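Local atomic coordinates of putative hydrolase (Agrobacterium vitis, PDB entry 3LLC), a protein that probably hydrolyses the thioester link between fatty acids and acylated proteins, as a member of the alpha/beta hydrolase family. Residues A108-S113 / S138-I143. Numbering follows the deposited sequence. Where two conformers were deposited one is given.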
ATOM      1  N   ALA A 108      -5.514   6.329  12.860  1.00 19.56           N
ATOM      2  CA  ALA A 108      -4.633   5.509  12.025  1.00 21.31           C
ATOM      3  C   ALA A 108      -3.639   6.369  11.243  1.00 23.45           C
ATOM      4  O   ALA A 108      -4.011   7.433  10.687  1.00 22.57           O
ATOM      5  CB  ALA A 108      -5.458   4.672  11.027  1.00 21.94           C
ATOM      6  N   ILE A 109      -2.399   5.869  11.138  1.00 19.65           N
ATOM      7  CA  ILE A 109      -1.400   6.431  10.253  1.00 19.08           C
ATOM      8  C   ILE A 109      -1.156   5.370   9.175  1.00 20.54           C
ATOM      9  O   ILE A 109      -0.808   4.225   9.495  1.00 21.23           O
ATOM     10  CB  ILE A 109      -0.072   6.792  10.987  1.00 19.61           C
ATOM     11  CG1 ILE A 109      -0.288   7.872  12.056  1.00 22.30           C
ATOM     12  CG2 ILE A 109       1.015   7.213   9.949  1.00 20.98           C
ATOM     13  CD1 ILE A 109       0.810   7.949  13.117  1.00 23.35           C
ATOM     14  N   LEU A 110      -1.413   5.714   7.915  1.00 19.66           N
ATOM     15  CA  LEU A 110      -1.290   4.734   6.814  1.00 19.84           C
ATOM     16  C   LEU A 110       0.135   4.808   6.292  1.00 21.94           C
ATOM     17  O   LEU A 110       0.632   5.899   5.961  1.00 21.22           O
ATOM     18  CB  LEU A 110      -2.267   5.041   5.670  1.00 22.70           C
ATOM     19  CG  LEU A 110      -3.752   5.128   6.064  1.00 22.08           C
ATOM     20  CD1 LEU A 110      -4.654   5.401   4.793  1.00 19.86           C
ATOM     21  CD2 LEU A 110      -4.198   3.845   6.837  1.00 21.26           C
ATOM     22  N   VAL A 111       0.805   3.657   6.214  1.00 20.87           N
ATOM     23  CA  VAL A 111       2.151   3.620   5.707  1.00 19.16           C
ATOM     24  C   VAL A 111       2.146   2.684   4.496  1.00 22.93           C
ATOM     25  O   VAL A 111       2.074   1.447   4.654  1.00 23.18           O
ATOM     26  CB  VAL A 111       3.148   3.101   6.800  1.00 20.76           C
ATOM     27  CG1 VAL A 111       4.587   3.238   6.260  1.00 21.94           C
ATOM     28  CG2 VAL A 111       2.987   3.900   8.159  1.00 21.11           C
ATOM     29  N   GLY A 112       2.175   3.264   3.295  1.00 22.89           N
ATOM     30  CA  GLY A 112       1.923   2.532   2.031  1.00 22.66           C
ATOM     31  C   GLY A 112       3.137   2.528   1.130  1.00 24.41           C
ATOM     32  O   GLY A 112       3.650   3.592   0.778  1.00 24.95           O
ATOM     33  N   SER A 113       3.568   1.329   0.736  1.00 23.58           N
ATOM     34  CA  SER A 113       4.746   1.123  -0.113  1.00 24.70           C
ATOM     35  C   SER A 113       4.311   0.617  -1.501  1.00 25.01           C
ATOM     36  O   SER A 113       3.602  -0.410  -1.615  1.00 22.71           O
ATOM     37  CB  SER A 113       5.666   0.079   0.521  1.00 28.91           C
ATOM     38  OG  SER A 113       6.770  -0.175  -0.346  1.00 30.66           O
ATOM     39  N   SER A 138      -4.943  10.151  10.576  1.00 21.15           N
ATOM     40  CA  SER A 138      -4.239  11.349  11.040  1.00 20.69           C
ATOM     41  C   SER A 138      -2.996  11.702  10.233  1.00 18.93           C
ATOM     42  O   SER A 138      -2.473  12.806  10.396  1.00 20.54           O
ATOM     43  CB  SER A 138      -3.888  11.238  12.530  1.00 23.12           C
ATOM     44  OG  SER A 138      -3.148  10.068  12.787  1.00 27.02           O
ATOM     45  N   GLY A 139      -2.547  10.794   9.375  1.00 20.14           N
ATOM     46  CA  GLY A 139      -1.398  11.043   8.491  1.00 19.73           C
ATOM     47  C   GLY A 139      -1.113   9.865   7.582  1.00 21.02           C
ATOM     48  O   GLY A 139      -1.615   8.755   7.812  1.00 19.83           O
HETATM   49  N   MSE A 140      -0.300  10.107   6.547  1.00 19.71           N
HETATM   50  CA  MSE A 140       0.032   9.065   5.568  0.50 19.31           C
HETATM   51  C   MSE A 140       1.492   9.243   5.160  1.00 22.04           C
HETATM   52  O   MSE A 140       1.946  10.358   4.860  1.00 22.83           O
HETATM   53  CB  MSE A 140      -0.889   9.122   4.324  0.50 19.58           C
HETATM   54  CG  MSE A 140      -2.413   8.923   4.589  0.50 16.42           C
HETATM   55 SE   MSE A 140      -3.485   9.359   2.983  0.38 26.54          SE
HETATM   56  CE  MSE A 140      -1.953   9.234   1.751  0.50 10.21           C
ATOM     57  N   VAL A 141       2.241   8.126   5.177  1.00 19.38           N
ATOM     58  CA  VAL A 141       3.645   8.107   4.761  1.00 19.84           C
ATOM     59  C   VAL A 141       3.664   7.136   3.558  1.00 20.46           C
ATOM     60  O   VAL A 141       3.215   5.984   3.681  1.00 23.36           O
ATOM     61  CB  VAL A 141       4.574   7.660   5.873  1.00 20.05           C
ATOM     62  CG1 VAL A 141       6.014   7.492   5.312  1.00 22.07           C
ATOM     63  CG2 VAL A 141       4.579   8.673   7.093  1.00 19.94           C
ATOM     64  N   LEU A 142       4.071   7.623   2.390  1.00 18.97           N
ATOM     65  CA  LEU A 142       4.012   6.836   1.135  1.00 19.33           C
ATOM     66  C   LEU A 142       5.450   6.638   0.615  1.00 24.08           C
ATOM     67  O   LEU A 142       6.184   7.605   0.506  1.00 24.87           O
ATOM     68  CB  LEU A 142       3.157   7.563   0.107  1.00 23.38           C
ATOM     69  CG  LEU A 142       1.718   7.921   0.523  1.00 24.39           C
ATOM     70  CD1 LEU A 142       1.003   8.698  -0.603  1.00 22.54           C
ATOM     71  CD2 LEU A 142       0.996   6.630   0.883  1.00 24.27           C
ATOM     72  N   ILE A 143       5.844   5.384   0.357  1.00 21.36           N
ATOM     73  CA  ILE A 143       7.215   5.025  -0.020  1.00 21.54           C
ATOM     74  C   ILE A 143       7.159   4.518  -1.467  1.00 22.34           C
ATOM     75  O   ILE A 143       6.529   3.505  -1.722  1.00 21.53           O
ATOM     76  CB  ILE A 143       7.760   3.930   0.915  1.00 23.06           C
ATOM     77  CG1 ILE A 143       7.720   4.419   2.388  1.00 29.00           C
ATOM     78  CG2 ILE A 143       9.198   3.483   0.491  1.00 20.67           C
ATOM     79  CD1 ILE A 143       7.172   3.474   3.333  1.00 32.54           C
TER
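In V111 the CG1 methyl stands opposite the backbone N (chi1 -173°). I143 sets CG1 anti to its carbonyl carbon, and a chi2 of 133°, off a staggered position, then swings CD1 over. These torsions bring V111 CG1 to 3.9 Å from I143 CD1, the two side chains crossing at a slant. Segments 108-113 and 138-143 lie on neighbouring parallel strands in the central sheet of the alpha/beta hydrolase fold. Helix 115-128 makes the crossover of this beta-alpha-beta unit.

Five backbone hydrogen bonds zip the strands together. A108 O accepts from S138 N, and G139 O from L110 N. L110 O then takes V141 N at 2.9 Å, and V141 O receives G112 N. In both of these last bonds the donor lies nearly in line with the C=O. Several of these oxygens also take a CA-H contact, as L110 O does from M140 CA at 3.2 Å.

V111, V141 and I143 share one face of the sheet, where M265 of helix 252-266 touches V141 and M258 touches I143. L110, M140 and L142 line the other face, under helix 115-128. There L110 and the selenomethionine at M140 run side by side, with L110 CB 4.0 Å from M140 CG. L142 leans a methyl towards the neighbouring strand, placing CD2 4.0 Å from G112 O.

G112 opens a GxSxG pattern consistent with the nucleophile elbow of this family, with S114 as the probable nucleophile. At this end of the pair, G112 O accepts I143 N at 2.9 Å, the donor tilted 19° from the carbonyl plane.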